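Argininosuccinate lyase (Chelativorans sp., PDB 6RXA) is a C-N lyase (EDDS lyase) of the aspartase/fumarase superfamily that binds fumarate and succinate and probably can also cleave argininosuccinate into fumarate and arginine. Local coordinates at residues Gln127-Thr131 with Ile332-Ile336; Gln164-His170 with Arg443-Pro449. The protein carries 2 engineered substitutions. All blocks are in the same frame, centred on the assembly; numbering follows the deposited sequence.

Overall arrangement
Along the chain the segments alternate between the contacts: 127-131, then 164-170, then 332-336, then 443-449. Contact 1 lies near the middle of the subunit, between helices 112-147 and 329-348, which run nearly parallel there (13°). Contact 2 lies toward one end, its centre about 25 Å from that of the chain, where strand 161-167 turns into helix 168-193 and meets the loop before helix 451-500. The contact centres are 32 Å apart and their nearest atoms about 21 Å, so they do not touch. Two long helices nevertheless connect them: helices 168-193 and 451-500, which start at or just after the segments of contact 2, both run on to pack against helix 112-147 around contact 1.

Contact 1. Residues Gln127-Thr131 with Ile332-Ile336; sequences QLLRT and IDALI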
loop_
_atom_site.group_PDB
_atom_site.type_symbol
_atom_site.label_atom_id
_atom_site.label_comp_id
_atom_site.label_asym_id
_atom_site.label_seq_id
_atom_site.Cartn_x
_atom_site.Cartn_y
_atom_site.Cartn_z
ATOM N N GLN A 127 19.114 -14.781 4.932
ATOM C CA GLN A 127 18.965 -13.331 5.008
ATOM C C GLN A 127 18.332 -12.902 6.325
ATOM O O GLN A 127 18.605 -11.801 6.818
ATOM C CB GLN A 127 18.150 -12.825 3.826
ATOM C CG GLN A 127 18.885 -12.968 2.497
ATOM C CD GLN A 127 20.190 -12.205 2.449
ATOM O OE1 GLN A 127 20.218 -10.987 2.597
ATOM N NE2 GLN A 127 21.288 -12.922 2.240
ATOM N N LEU A 128 17.492 -13.757 6.905
ATOM C CA LEU A 128 16.923 -13.470 8.217
ATOM C C LEU A 128 17.990 -13.529 9.303
ATOM O O LEU A 128 18.019 -12.667 10.191
ATOM C CB LEU A 128 15.756 -14.416 8.483
ATOM C CG LEU A 128 14.855 -14.172 9.683
ATOM C CD1 LEU A 128 14.365 -12.746 9.653
ATOM C CD2 LEU A 128 13.695 -15.150 9.600
ATOM N N LEU A 129 18.902 -14.508 9.252
ATOM C CA LEU A 129 20.009 -14.509 10.204
ATOM C C LEU A 129 20.916 -13.292 10.004
ATOM O O LEU A 129 21.365 -12.674 10.973
ATOM C CB LEU A 129 20.810 -15.806 10.110
ATOM C CG LEU A 129 20.015 -17.052 10.492
ATOM C CD1 LEU A 129 20.886 -18.293 10.409
ATOM C CD2 LEU A 129 19.413 -16.937 11.882
ATOM N N ARG A 130 21.191 -12.932 8.748
ATOM C CA ARG A 130 21.931 -11.704 8.454
ATOM C C ARG A 130 21.242 -10.487 9.065
ATOM O O ARG A 130 21.898 -9.614 9.659
ATOM C CB ARG A 130 22.026 -11.569 6.935
ATOM C CG ARG A 130 22.784 -10.361 6.443
ATOM C CD ARG A 130 22.602 -10.200 4.939
ATOM N NE ARG A 130 23.380 -9.081 4.409
ATOM C CZ ARG A 130 23.053 -8.395 3.316
ATOM N NH1 ARG A 130 21.949 -8.708 2.630
ATOM N NH2 ARG A 130 23.820 -7.384 2.925
ATOM N N THR A 131 19.916 -10.421 8.939
ATOM C CA THR A 131 19.155 -9.293 9.462
ATOM C C THR A 131 19.168 -9.276 10.983
ATOM O O THR A 131 19.376 -8.218 11.591
ATOM C CB THR A 131 17.719 -9.380 8.930
ATOM O OG1 THR A 131 17.713 -9.227 7.505
ATOM C CG2 THR A 131 16.839 -8.306 9.531
ATOM N N ILE A 332 16.200 -6.529 0.835
ATOM C CA ILE A 332 16.888 -6.883 2.065
ATOM C C ILE A 332 18.210 -6.143 2.150
ATOM O O ILE A 332 18.601 -5.656 3.217
ATOM C CB ILE A 332 17.053 -8.408 2.177
ATOM C CG1 ILE A 332 15.672 -9.062 2.218
ATOM C CG2 ILE A 332 17.845 -8.747 3.419
ATOM C CD1 ILE A 332 15.685 -10.570 1.919
ATOM N N ASP A 333 18.921 -6.036 1.021
ATOM C CA ASP A 333 20.192 -5.332 1.033
ATOM C C ASP A 333 20.023 -3.888 1.492
ATOM O O ASP A 333 20.881 -3.358 2.204
ATOM C CB ASP A 333 20.817 -5.353 -0.354
ATOM C CG ASP A 333 21.261 -6.727 -0.786
ATOM O OD1 ASP A 333 21.383 -7.634 0.061
ATOM O OD2 ASP A 333 21.511 -6.883 -1.993
ATOM N N ALA A 334 18.925 -3.234 1.090
ATOM C CA ALA A 334 18.679 -1.861 1.529
ATOM C C ALA A 334 18.477 -1.788 3.036
ATOM O O ALA A 334 18.980 -0.869 3.696
ATOM C CB ALA A 334 17.446 -1.297 0.826
ATOM N N LEU A 335 17.703 -2.726 3.590
ATOM C CA LEU A 335 17.485 -2.771 5.028
ATOM C C LEU A 335 18.800 -2.902 5.770
ATOM O O LEU A 335 19.024 -2.215 6.772
ATOM C CB LEU A 335 16.552 -3.934 5.372
ATOM C CG LEU A 335 16.264 -4.147 6.856
ATOM C CD1 LEU A 335 14.901 -4.837 7.031
ATOM C CD2 LEU A 335 17.339 -4.974 7.560
ATOM N N ILE A 336 19.693 -3.771 5.284
ATOM C CA ILE A 336 20.958 -3.990 5.974
ATOM C C ILE A 336 21.812 -2.731 5.917
ATOM O O ILE A 336 22.426 -2.334 6.913
ATOM C CB ILE A 336 21.686 -5.220 5.389
ATOM C CG1 ILE A 336 20.874 -6.507 5.610
ATOM C CG2 ILE A 336 23.074 -5.323 6.005
ATOM C CD1 ILE A 336 20.738 -6.953 7.047
HETATM O O HOH W 1 19.831 -10.136 -0.087
HETATM O O HOH W 2 23.552 -4.225 1.871
#
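R130 reaches across from helix 112-147 and gives an N-H of NH1 to OD1 of D333 on helix 329-348, a salt bridge of 2.8 Å with a nearly straight bond (165°). The same NH1 also donates to Q127 OE1 at 2.9 Å, meeting a lone pair of the amide. Both acceptors lie close to the guanidinium plane, so together they restrict its rotation. The carboxylate plane is turned 75° from the guanidinium, and the bridge is a single prong rather than a two-oxygen clasp.

The arm of R130 runs extended from CG to NE, with CG anti to the backbone N (chi1 -179°), which lays the guanidinium over I336: CG1 sits 3.7 Å from R130 CZ, covering the centre of one face. Q127 bends at chi2, which brings OE1 round to R130; that oxygen also lies 3.4 Å from I332 CG2. Deeper in, T131 OG1 bonds back to Q127 O (2.8 Å), sharing that carbonyl with T131 N from the opposite face. The methyl CG2 of T131 meets L335 CD2 at 3.9 Å, and I336 CD1 presses to 3.7 Å from T131 CA.

Beyond, T131 packs on Y186 of helix 168-193 and L335 on F248 and L249 of helix 236-262. An apolar seam between neighbouring, nearly parallel helices, closed along its outer edge by an arginine-aspartate bridge, fits the long-helix bundle that forms the core of aspartase/fumarase enzymes.

Contact 2. Residues Gln164-His170 with Arg443-Pro449; sequences QPITLGH and REGKGMP
H170 and P449 run alongside each other in the same direction, with the proline ring against one face of the imidazole. P449 CB stands 3.8 Å from the ring centroid, a CH-pi contact displaced from the ring centre. CG of H170 is anti to the backbone N (chi1 176°), which swings the ring out toward the loop and lets its edge work as well: NE2 donates to G447 O at 2.9 Å, with the oxygen in the ring plane. An alanine in place of H170 would probably take the imidazole away from P449 CB, thinning that packing, and leave G447 O without its imidazole donor. S228 of a second subunit also bonds to that carbonyl. G447, with its positive phi, takes the third position of a type II turn from G445 to M448, and this turn presents the oxygen.

I166 crosses P449 at about a right angle, CB to CB 3.9 Å. T167 N-caps helix 168-193, its OG1 accepting from H170 N, and a water joins T167 OG1 to P449 O.

At the far end Q164 and R443 also cross squarely. R443 NE approaches Q164 OE1 from above the amide plane at 3.2 Å, a bent bond (138°); the guanidinium finds its stronger mate in D369.

Q164 also packs on M283 of a third subunit, and its side chain is about 8 Å from that of T158, a fumarate-binding residue, consistent with the superfamily's active sites being assembled from three subunits.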
loop_
_atom_site.group_PDB
_atom_site.type_symbol
_atom_site.label_atom_id
_atom_site.label_comp_id
_atom_site.label_asym_id
_atom_site.label_seq_id
_atom_site.Cartn_x
_atom_site.Cartn_y
_atom_site.Cartn_z
ATOM N N GLN A 164 9.029 17.286 28.638
ATOM C CA GLN A 164 9.578 17.227 29.993
ATOM C C GLN A 164 11.047 16.857 29.910
ATOM O O GLN A 164 11.533 16.375 28.885
ATOM C CB GLN A 164 8.832 16.207 30.857
ATOM C CG GLN A 164 7.360 16.534 31.150
ATOM C CD GLN A 164 6.661 15.427 31.922
ATOM O OE1 GLN A 164 7.213 14.341 32.121
ATOM N NE2 GLN A 164 5.433 15.694 32.354
ATOM N N PRO A 165 11.799 17.032 31.013
ATOM C CA PRO A 165 13.215 16.640 31.011
ATOM C C PRO A 165 13.399 15.131 31.125
ATOM O O PRO A 165 12.729 14.465 31.916
ATOM C CB PRO A 165 13.785 17.353 32.248
ATOM C CG PRO A 165 12.781 18.433 32.577
ATOM C CD PRO A 165 11.462 17.822 32.210
ATOM N N ILE A 166 14.339 14.606 30.328
ATOM C CA ILE A 166 14.780 13.217 30.402
ATOM C C ILE A 166 16.302 13.218 30.298
ATOM O O ILE A 166 16.952 14.235 30.552
ATOM C CB ILE A 166 14.140 12.364 29.293
ATOM C CG1 ILE A 166 14.527 12.894 27.913
ATOM C CG2 ILE A 166 12.630 12.328 29.446
ATOM C CD1 ILE A 166 14.395 11.855 26.800
ATOM N N THR A 167 16.878 12.085 29.901
ATOM C CA THR A 167 18.284 12.040 29.522
ATOM C C THR A 167 18.397 11.352 28.169
ATOM O O THR A 167 17.500 10.619 27.742
ATOM C CB THR A 167 19.134 11.260 30.528
ATOM O OG1 THR A 167 18.747 9.880 30.474
ATOM C CG2 THR A 167 18.948 11.798 31.931
ATOM N N LEU A 168 19.521 11.584 27.490
ATOM C CA LEU A 168 19.769 10.876 26.238
ATOM C C LEU A 168 19.772 9.364 26.449
ATOM O O LEU A 168 19.277 8.613 25.599
ATOM C CB LEU A 168 21.072 11.373 25.608
ATOM C CG LEU A 168 21.517 10.701 24.306
ATOM C CD1 LEU A 168 20.436 10.800 23.232
ATOM C CD2 LEU A 168 22.810 11.319 23.827
ATOM N N GLY A 169 20.310 8.895 27.579
ATOM C CA GLY A 169 20.251 7.472 27.874
ATOM C C GLY A 169 18.834 6.933 27.937
ATOM O O GLY A 169 18.541 5.854 27.424
ATOM N N HIS A 170 17.946 7.653 28.622
ATOM C CA HIS A 170 16.546 7.246 28.703
ATOM C C HIS A 170 15.913 7.139 27.322
ATOM O O HIS A 170 15.203 6.173 27.026
ATOM C CB HIS A 170 15.814 8.262 29.576
ATOM C CG HIS A 170 14.345 8.029 29.686
ATOM N ND1 HIS A 170 13.426 8.906 29.153
ATOM C CD2 HIS A 170 13.633 7.036 30.269
ATOM C CE1 HIS A 170 12.207 8.454 29.399
ATOM N NE2 HIS A 170 12.306 7.323 30.077
ATOM N N ARG A 443 11.784 11.447 38.650
ATOM C CA ARG A 443 11.126 10.455 37.799
ATOM C C ARG A 443 11.927 9.159 37.876
ATOM O O ARG A 443 12.680 8.798 36.965
ATOM C CB ARG A 443 11.006 10.982 36.376
ATOM C CG ARG A 443 10.017 12.135 36.236
ATOM C CD ARG A 443 10.145 12.842 34.885
ATOM N NE ARG A 443 8.983 13.707 34.694
ATOM C CZ ARG A 443 8.781 14.838 35.361
ATOM N NH1 ARG A 443 7.676 15.552 35.162
ATOM N NH2 ARG A 443 9.685 15.260 36.234
ATOM N N GLU A 444 11.744 8.446 38.994
ATOM C CA GLU A 444 12.597 7.313 39.344
ATOM C C GLU A 444 11.903 5.950 39.298
ATOM O O GLU A 444 12.511 4.950 39.695
ATOM C CB GLU A 444 13.247 7.537 40.714
ATOM C CG GLU A 444 12.253 7.783 41.835
ATOM C CD GLU A 444 12.930 7.890 43.186
ATOM O OE1 GLU A 444 12.220 8.095 44.194
ATOM O OE2 GLU A 444 14.173 7.768 43.232
ATOM N N GLY A 445 10.683 5.860 38.794
ATOM C CA GLY A 445 10.031 4.574 38.660
ATOM C C GLY A 445 10.521 3.759 37.462
ATOM O O GLY A 445 11.447 4.129 36.732
ATOM N N LYS A 446 9.860 2.615 37.264
ATOM C CA LYS A 446 10.213 1.740 36.148
ATOM C C LYS A 446 10.039 2.475 34.827
ATOM O O LYS A 446 8.971 3.037 34.547
ATOM C CB LYS A 446 9.351 0.483 36.152
ATOM C CG LYS A 446 9.572 -0.433 37.347
ATOM C CD LYS A 446 8.622 -1.622 37.276
ATOM C CE LYS A 446 8.907 -2.649 38.346
ATOM N NZ LYS A 446 8.101 -3.877 38.089
ATOM N N GLY A 447 11.092 2.462 34.009
ATOM C CA GLY A 447 11.058 3.048 32.681
ATOM C C GLY A 447 11.195 4.547 32.614
ATOM O O GLY A 447 10.993 5.135 31.548
ATOM N N MET A 448 11.522 5.189 33.726
ATOM C CA MET A 448 11.603 6.637 33.845
ATOM C C MET A 448 13.058 7.078 33.764
ATOM O O MET A 448 13.977 6.261 33.838
ATOM C CB MET A 448 10.931 7.054 35.148
ATOM C CG MET A 448 9.487 6.556 35.201
ATOM S SD MET A 448 8.603 7.210 36.622
ATOM C CE MET A 448 7.124 6.188 36.615
ATOM N N PRO A 449 13.306 8.381 33.570
ATOM C CA PRO A 449 14.658 8.822 33.181
ATOM C C PRO A 449 15.695 8.937 34.296
ATOM O O PRO A 449 16.875 9.155 33.976
ATOM C CB PRO A 449 14.411 10.185 32.521
ATOM C CG PRO A 449 13.135 10.684 33.160
ATOM C CD PRO A 449 12.299 9.426 33.297
HETATM O O HOH W 3 5.123 13.880 34.706
HETATM O O HOH W 4 19.330 8.576 32.824
#